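Local coordinates for protein plasma serine protease inhibitor (Homo sapiens, PDB 3DY0) that inhibits serine proteases in a heparin-dependent manner in body fluids and secretions, binding irreversibly to their active-site serine, at residues S37-M42 / A328-I333; A96-L101 / M133-D138. All blocks are in the same frame, centred on the assembly; numbering follows the deposited sequence.

Contact 1. Residues S37-M42 / A328-I333; sequences SMSLAM and AATGTI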
ATOM      1  N   SER A  37      -1.115  -6.033  -3.729  0.50  7.85           N
ATOM      2  CA  SER A  37      -2.060  -6.852  -4.482  0.50  9.34           C
ATOM      3  C   SER A  37      -1.547  -7.066  -5.900  0.50  8.10           C
ATOM      4  O   SER A  37      -1.627  -8.170  -6.440  0.50  8.30           O
ATOM      5  CB  SER A  37      -3.432  -6.175  -4.547  0.50 10.67           C
ATOM      6  OG  SER A  37      -4.046  -6.119  -3.274  0.50 15.24           O
ATOM      7  N   MET A  38      -1.020  -6.005  -6.501  1.00  6.97           N
ATOM      8  CA  MET A  38      -0.505  -6.091  -7.865  1.00  6.48           C
ATOM      9  C   MET A  38       0.685  -7.051  -7.871  1.00  8.58           C
ATOM     10  O   MET A  38       0.820  -7.876  -8.770  1.00  7.38           O
ATOM     11  CB  MET A  38      -0.094  -4.708  -8.391  1.00  7.57           C
ATOM     12  CG  MET A  38       0.491  -4.740  -9.800  1.00  7.21           C
ATOM     13  SD  MET A  38       0.516  -3.135 -10.623  1.00  8.30           S
ATOM     14  CE  MET A  38      -1.216  -2.975 -11.078  1.00  9.01           C
ATOM     15  N   SER A  39       1.528  -6.970  -6.842  1.00  7.51           N
ATOM     16  CA  SER A  39       2.686  -7.860  -6.758  1.00  7.67           C
ATOM     17  C   SER A  39       2.255  -9.318  -6.644  1.00  7.59           C
ATOM     18  O   SER A  39       2.839 -10.195  -7.276  1.00  8.59           O
ATOM     19  CB  SER A  39       3.561  -7.490  -5.556  1.00  8.34           C
ATOM     20  OG  SER A  39       4.136  -6.205  -5.723  1.00  8.73           O
ATOM     21  N   LEU A  40       1.233  -9.574  -5.833  1.00  8.55           N
ATOM     22  CA  LEU A  40       0.731 -10.930  -5.658  1.00  7.04           C
ATOM     23  C   LEU A  40       0.073 -11.432  -6.946  1.00  8.12           C
ATOM     24  O   LEU A  40       0.191 -12.609  -7.298  1.00  8.78           O
ATOM     25  CB  LEU A  40      -0.261 -10.975  -4.493  1.00  7.24           C
ATOM     26  CG  LEU A  40       0.386 -10.964  -3.107  1.00  7.60           C
ATOM     27  CD1 LEU A  40      -0.687 -10.793  -2.042  1.00  8.50           C
ATOM     28  CD2 LEU A  40       1.150 -12.268  -2.885  1.00  8.54           C
ATOM     29  N   ALA A  41      -0.626 -10.541  -7.647  1.00  8.87           N
ATOM     30  CA  ALA A  41      -1.267 -10.916  -8.902  1.00  8.12           C
ATOM     31  C   ALA A  41      -0.201 -11.310  -9.930  1.00  8.94           C
ATOM     32  O   ALA A  41      -0.353 -12.296 -10.649  1.00  9.31           O
ATOM     33  CB  ALA A  41      -2.102  -9.756  -9.428  1.00  8.87           C
ATOM     34  N   MET A  42       0.879 -10.537 -10.007  1.00  8.35           N
ATOM     35  CA  MET A  42       1.955 -10.857 -10.940  1.00  8.14           C
ATOM     36  C   MET A  42       2.598 -12.181 -10.543  1.00  9.48           C
ATOM     37  O   MET A  42       2.917 -13.014 -11.394  1.00  9.24           O
ATOM     38  CB  MET A  42       3.009  -9.744 -10.943  1.00  8.30           C
ATOM     39  CG  MET A  42       2.507  -8.447 -11.561  1.00  8.19           C
ATOM     40  SD  MET A  42       3.799  -7.204 -11.773  1.00 10.72           S
ATOM     41  CE  MET A  42       4.273  -6.915 -10.043  1.00  8.22           C
ATOM     42  N   ALA A 328       5.400   3.968  -2.354  1.00  8.52           N
ATOM     43  CA  ALA A 328       5.666   2.644  -1.827  1.00  7.49           C
ATOM     44  C   ALA A 328       6.261   1.768  -2.914  1.00  8.05           C
ATOM     45  O   ALA A 328       6.163   2.072  -4.104  1.00  9.01           O
ATOM     46  CB  ALA A 328       4.373   2.012  -1.301  1.00  9.16           C
ATOM     47  N   ALA A 329       6.895   0.684  -2.489  1.00  6.62           N
ATOM     48  CA  ALA A 329       7.465  -0.263  -3.425  1.00  6.99           C
ATOM     49  C   ALA A 329       7.445  -1.623  -2.756  1.00  7.11           C
ATOM     50  O   ALA A 329       7.532  -1.725  -1.527  1.00  8.05           O
ATOM     51  CB  ALA A 329       8.899   0.129  -3.798  1.00  9.08           C
ATOM     52  N   THR A 330       7.299  -2.662  -3.567  1.00  7.48           N
ATOM     53  CA  THR A 330       7.280  -4.030  -3.073  1.00  8.60           C
ATOM     54  C   THR A 330       8.309  -4.795  -3.895  1.00  9.51           C
ATOM     55  O   THR A 330       8.275  -4.757  -5.125  1.00  9.25           O
ATOM     56  CB  THR A 330       5.891  -4.677  -3.263  1.00  8.92           C
ATOM     57  OG1 THR A 330       4.906  -3.900  -2.573  1.00  7.38           O
ATOM     58  CG2 THR A 330       5.879  -6.099  -2.717  1.00 10.11           C
ATOM     59  N   GLY A 331       9.241  -5.450  -3.209  1.00  8.25           N
ATOM     60  CA  GLY A 331      10.261  -6.218  -3.897  1.00  9.20           C
ATOM     61  C   GLY A 331      10.097  -7.683  -3.561  1.00  8.29           C
ATOM     62  O   GLY A 331      10.241  -8.079  -2.402  1.00  8.78           O
ATOM     63  N   THR A 332       9.768  -8.487  -4.567  1.00  8.27           N
ATOM     64  CA  THR A 332       9.583  -9.920  -4.376  1.00  7.83           C
ATOM     65  C   THR A 332      10.865 -10.599  -4.844  1.00  9.54           C
ATOM     66  O   THR A 332      11.207 -10.559  -6.026  1.00  9.13           O
ATOM     67  CB  THR A 332       8.373 -10.424  -5.181  1.00  9.70           C
ATOM     68  OG1 THR A 332       7.192  -9.750  -4.722  1.00  9.38           O
ATOM     69  CG2 THR A 332       8.193 -11.916  -4.999  1.00 10.59           C
ATOM     70  N   ILE A 333      11.574 -11.209  -3.898  1.00  9.89           N
ATOM     71  CA  ILE A 333      12.855 -11.845  -4.182  1.00 11.01           C
ATOM     72  C   ILE A 333      12.785 -13.359  -4.369  1.00  9.98           C
ATOM     73  O   ILE A 333      12.277 -14.074  -3.506  1.00 12.36           O
ATOM     74  CB  ILE A 333      13.856 -11.516  -3.056  1.00 12.38           C
ATOM     75  CG1 ILE A 333      13.908  -9.997  -2.844  1.00 14.36           C
ATOM     76  CG2 ILE A 333      15.240 -12.067  -3.403  1.00 14.31           C
ATOM     77  CD1 ILE A 333      14.816  -9.550  -1.702  1.00 15.50           C
TER
HETATM   78  O   HOH W   1       6.785  -7.366  -6.234  1.00  9.18           O

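Contact 2. Residues A96-L101 / M133-D138; sequences ALFTDL and MKQIND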
ATOM      1  N   ALA A  96       8.610  -4.023 -12.734  1.00  9.90           N
ATOM      2  CA  ALA A  96       9.874  -4.348 -13.381  1.00 10.22           C
ATOM      3  C   ALA A  96      10.415  -5.677 -12.884  1.00 10.79           C
ATOM      4  O   ALA A  96      10.190  -6.069 -11.740  1.00 12.93           O
ATOM      5  CB  ALA A  96      10.895  -3.246 -13.113  1.00 12.98           C
ATOM      6  N   LEU A  97      11.120  -6.373 -13.766  1.00 11.18           N
ATOM      7  CA  LEU A  97      11.740  -7.641 -13.420  1.00 11.68           C
ATOM      8  C   LEU A  97      13.248  -7.485 -13.572  1.00 12.23           C
ATOM      9  O   LEU A  97      13.730  -7.054 -14.618  1.00 12.17           O
ATOM     10  CB  LEU A  97      11.262  -8.761 -14.351  1.00 13.33           C
ATOM     11  CG  LEU A  97       9.913  -9.430 -14.087  1.00 14.78           C
ATOM     12  CD1 LEU A  97       9.543 -10.305 -15.278  1.00 15.43           C
ATOM     13  CD2 LEU A  97       9.994 -10.274 -12.817  1.00 14.42           C
ATOM     14  N   PHE A  98      13.983  -7.800 -12.513  1.00 11.25           N
ATOM     15  CA  PHE A  98      15.441  -7.754 -12.553  1.00 12.78           C
ATOM     16  C   PHE A  98      15.838  -9.221 -12.511  1.00 13.25           C
ATOM     17  O   PHE A  98      15.620  -9.904 -11.511  1.00 14.39           O
ATOM     18  CB  PHE A  98      15.989  -6.991 -11.349  1.00 11.46           C
ATOM     19  CG  PHE A  98      15.697  -5.521 -11.392  1.00 11.92           C
ATOM     20  CD1 PHE A  98      14.511  -5.016 -10.864  1.00 12.25           C
ATOM     21  CD2 PHE A  98      16.585  -4.643 -12.003  1.00 11.76           C
ATOM     22  CE1 PHE A  98      14.217  -3.658 -10.946  1.00 12.76           C
ATOM     23  CE2 PHE A  98      16.302  -3.284 -12.094  1.00 14.39           C
ATOM     24  CZ  PHE A  98      15.112  -2.790 -11.562  1.00 12.87           C
ATOM     25  N   THR A  99      16.416  -9.710 -13.604  0.50 15.94           N
ATOM     26  CA  THR A  99      16.806 -11.112 -13.684  0.50 18.12           C
ATOM     27  C   THR A  99      18.277 -11.332 -14.002  0.50 19.23           C
ATOM     28  O   THR A  99      18.865 -10.620 -14.815  0.50 19.88           O
ATOM     29  CB  THR A  99      15.979 -11.849 -14.752  0.50 18.72           C
ATOM     30  OG1 THR A  99      16.209 -11.248 -16.033  0.50 20.32           O
ATOM     31  CG2 THR A  99      14.497 -11.772 -14.418  0.50 19.69           C
ATOM     32  N   ASP A 100      18.858 -12.334 -13.352  1.00 20.53           N
ATOM     33  CA  ASP A 100      20.259 -12.677 -13.561  1.00 23.32           C
ATOM     34  C   ASP A 100      20.328 -13.415 -14.900  1.00 25.54           C
ATOM     35  O   ASP A 100      19.358 -14.054 -15.307  1.00 25.50           O
ATOM     36  CB  ASP A 100      20.741 -13.593 -12.434  1.00 24.18           C
ATOM     37  CG  ASP A 100      22.252 -13.675 -12.353  1.00 27.78           C
ATOM     38  OD1 ASP A 100      22.883 -12.700 -11.889  1.00 28.47           O
ATOM     39  OD2 ASP A 100      22.811 -14.713 -12.760  1.00 27.87           O
ATOM     40  N   LEU A 101      21.466 -13.332 -15.581  1.00 28.34           N
ATOM     41  CA  LEU A 101      21.623 -13.990 -16.877  1.00 30.30           C
ATOM     42  C   LEU A 101      21.599 -15.514 -16.792  1.00 31.66           C
ATOM     43  O   LEU A 101      21.295 -16.190 -17.775  1.00 32.69           O
ATOM     44  CB  LEU A 101      22.926 -13.540 -17.545  1.00 29.31           C
ATOM     45  N   MET A 133      21.970  -4.314  -5.528  1.00 16.07           N
ATOM     46  CA  MET A 133      21.187  -3.450  -4.656  1.00 15.28           C
ATOM     47  C   MET A 133      21.199  -2.017  -5.160  1.00 15.54           C
ATOM     48  O   MET A 133      20.175  -1.336  -5.137  1.00 13.60           O
ATOM     49  CB  MET A 133      21.719  -3.488  -3.219  1.00 16.58           C
ATOM     50  CG  MET A 133      21.373  -4.751  -2.453  1.00 17.16           C
ATOM     51  SD  MET A 133      21.647  -4.565  -0.675  1.00 19.45           S
ATOM     52  CE  MET A 133      23.439  -4.757  -0.618  1.00 18.63           C
ATOM     53  N   LYS A 134      22.357  -1.550  -5.619  1.00 14.02           N
ATOM     54  CA  LYS A 134      22.448  -0.189  -6.120  1.00 15.57           C
ATOM     55  C   LYS A 134      21.572  -0.012  -7.356  1.00 15.49           C
ATOM     56  O   LYS A 134      20.835   0.967  -7.470  1.00 15.52           O
ATOM     57  CB  LYS A 134      23.899   0.162  -6.457  1.00 17.98           C
ATOM     58  CG  LYS A 134      24.071   1.576  -6.990  1.00 20.65           C
ATOM     59  CD  LYS A 134      25.534   1.892  -7.252  1.00 23.17           C
ATOM     60  CE  LYS A 134      25.703   3.295  -7.799  1.00 26.73           C
ATOM     61  NZ  LYS A 134      24.978   3.474  -9.086  1.00 28.86           N
ATOM     62  N   GLN A 135      21.652  -0.965  -8.276  1.00 14.20           N
ATOM     63  CA  GLN A 135      20.864  -0.904  -9.501  1.00 13.35           C
ATOM     64  C   GLN A 135      19.366  -0.851  -9.203  1.00 13.01           C
ATOM     65  O   GLN A 135      18.652   0.026  -9.696  1.00 14.06           O
ATOM     66  CB  GLN A 135      21.169  -2.121 -10.379  1.00 15.09           C
ATOM     67  CG  GLN A 135      20.202  -2.303 -11.539  1.00 17.03           C
ATOM     68  CD  GLN A 135      20.459  -3.579 -12.319  1.00 19.75           C
ATOM     69  OE1 GLN A 135      20.956  -4.565 -11.773  1.00 22.16           O
ATOM     70  NE2 GLN A 135      20.101  -3.572 -13.596  1.00 19.59           N
ATOM     71  N   ILE A 136      18.898  -1.784  -8.384  1.00 13.01           N
ATOM     72  CA  ILE A 136      17.479  -1.845  -8.055  1.00 12.57           C
ATOM     73  C   ILE A 136      17.026  -0.710  -7.145  1.00 12.66           C
ATOM     74  O   ILE A 136      15.974  -0.114  -7.382  1.00 12.99           O
ATOM     75  CB  ILE A 136      17.128  -3.207  -7.428  1.00 12.83           C
ATOM     76  CG1 ILE A 136      17.455  -4.320  -8.434  1.00 14.20           C
ATOM     77  CG2 ILE A 136      15.642  -3.256  -7.069  1.00 13.58           C
ATOM     78  CD1 ILE A 136      17.347  -5.722  -7.878  1.00 16.40           C
ATOM     79  N   ASN A 137      17.812  -0.394  -6.117  1.00 13.00           N
ATOM     80  CA  ASN A 137      17.434   0.694  -5.220  1.00 13.92           C
ATOM     81  C   ASN A 137      17.417   2.034  -5.946  1.00 14.58           C
ATOM     82  O   ASN A 137      16.571   2.881  -5.661  1.00 14.22           O
ATOM     83  CB  ASN A 137      18.370   0.769  -4.009  1.00 14.41           C
ATOM     84  CG  ASN A 137      18.125  -0.351  -3.014  1.00 14.63           C
ATOM     85  OD1 ASN A 137      17.058  -0.960  -3.004  1.00 15.23           O
ATOM     86  ND2 ASN A 137      19.107  -0.613  -2.157  1.00 14.42           N
ATOM     87  N   ASP A 138      18.349   2.237  -6.877  1.00 14.01           N
ATOM     88  CA  ASP A 138      18.376   3.485  -7.632  1.00 15.09           C
ATOM     89  C   ASP A 138      17.137   3.581  -8.517  1.00 13.32           C
ATOM     90  O   ASP A 138      16.576   4.662  -8.698  1.00 15.47           O
ATOM     91  CB  ASP A 138      19.625   3.577  -8.518  1.00 17.04           C
ATOM     92  CG  ASP A 138      20.879   3.928  -7.736  1.00 19.47           C
ATOM     93  OD1 ASP A 138      20.762   4.382  -6.578  1.00 19.69           O
ATOM     94  OD2 ASP A 138      21.987   3.762  -8.292  1.00 20.11           O
TER

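Contact 1. Residues S37-M42 / A328-I333
Ser39 meets Thr330 where helix 33-45 lies against strand 323-335 in the serpin fold. In the cleaved molecule this strand is the N-terminal part of the reactive center loop, inserted after cleavage as a central strand of the main sheet. The helix is the one serpin nomenclature calls helix B, and the site belongs to the shutter region behind that sheet.

The direct contact is small. Ser39 OG sits 3.4 Å from Thr330 CB and 3.5 Å from Thr330 CG2. Ser39 CB also comes 3.9 Å from Thr330 CG2. The two hydroxyls do not bond to each other. Thr330 instead offers Ser39 its carbon side. With chi1 at -59° its methyl lies opposite its own backbone N, and OG1 is placed beside that N.

One ordered water bridges the helix and the strand. It donates to Ser39 OG over 2.9 Å and, over a longer 3.2 Å, to the backbone O of Thr330. It is also hydrogen-bonded to Thr332 OG1, at 2.9 Å. Thr332 is thus tied to the helix through water, while its nearest direct approach is loose.

Behind the contact, Met38 and Ala41 pack on Phe75 and Tyr117. Asn165, on strand 159-172, touches Ser39 and pairs with the Thr330 backbone.

Second-shell bonds fix the hydroxyls of Ser39 and Thr330 and satisfy polar groups that are buried. Ser39 OG is also bonded to Ser35 O, one helical turn back. Ser35 OG and His313 ND1 both bond Thr330 OG1, which links the helix to the inserted strand and to neighbouring strand 307-319.

Contact 2. Residues A96-L101 / M133-D138
The Gln135 amide is held at both ends beside the edge of the Phe98 ring. Its NE2 bonds the backbone O of Pro123, and its OE1 bonds Thr124 OG1. Both partners lie outside the two segments, at the end of strand 120-123 and just beyond it. Gln135 NE2 approaches Phe98 CD2 to 4.0 Å, near the ring plane. The amide is turned 76° from the ring, so the two flat groups do not stack. A stretched chain carries the amide there: CG is swung opposite the backbone N, chi1 168°, and the rest runs straight on.

Ile136 makes the main contact. Its CG1 lies over the middle of one Phe98 face, 3.7 Å from the ring centroid and only 13° from the normal. This is a CH-pi contact. CG1 is closest to Phe98 CG, at 3.6 Å, and Ile136 CD1 extends the packing to Phe98 CB at 3.9 Å.

The contact joins helix 129-143, helix F of serpins, to strand 90-99 of the main sheet. The ring has further aromatic neighbours. Tyr139, on the same helix, meets it edge-to-face, and Phe122 meets it at about 45°. Ile162 and Leu152 also pack on Ile136.

On the exposed side of the helix, Lys134 NZ forms a salt bridge with Asp138 OD2, 3.1 Å away and one turn on. It spans the helix itself and does not reach the strand.

No hydrogen bond joins the two segments. Dispersion and the CH-pi contact grip the Phe98 face, while the bonds to Pro123 O and Thr124 OG1 hold the Gln135 amide in place at the ring edge.

Both contacts set a helix against the same large sheet, but on opposite faces. Both are buried. The centre of contact 1 is about 9 Å from the centre of the chain. The centre of contact 2 is about 20 Å away from it, and its Gln135 is partly exposed. The centres of the contacts are about 14 Å apart and they do not touch. Strand 159-172 lies between strands 90-99 and 323-335 and connects the two sites. In contact 1 a water carries the polar link, and a helix serine faces threonines of the inserted strand, hydroxyl on carbon. Contact 2 buries more surface, 167 against 92 Å², and is chiefly apolar. Along the chain, contact 2 is nested inside contact 1.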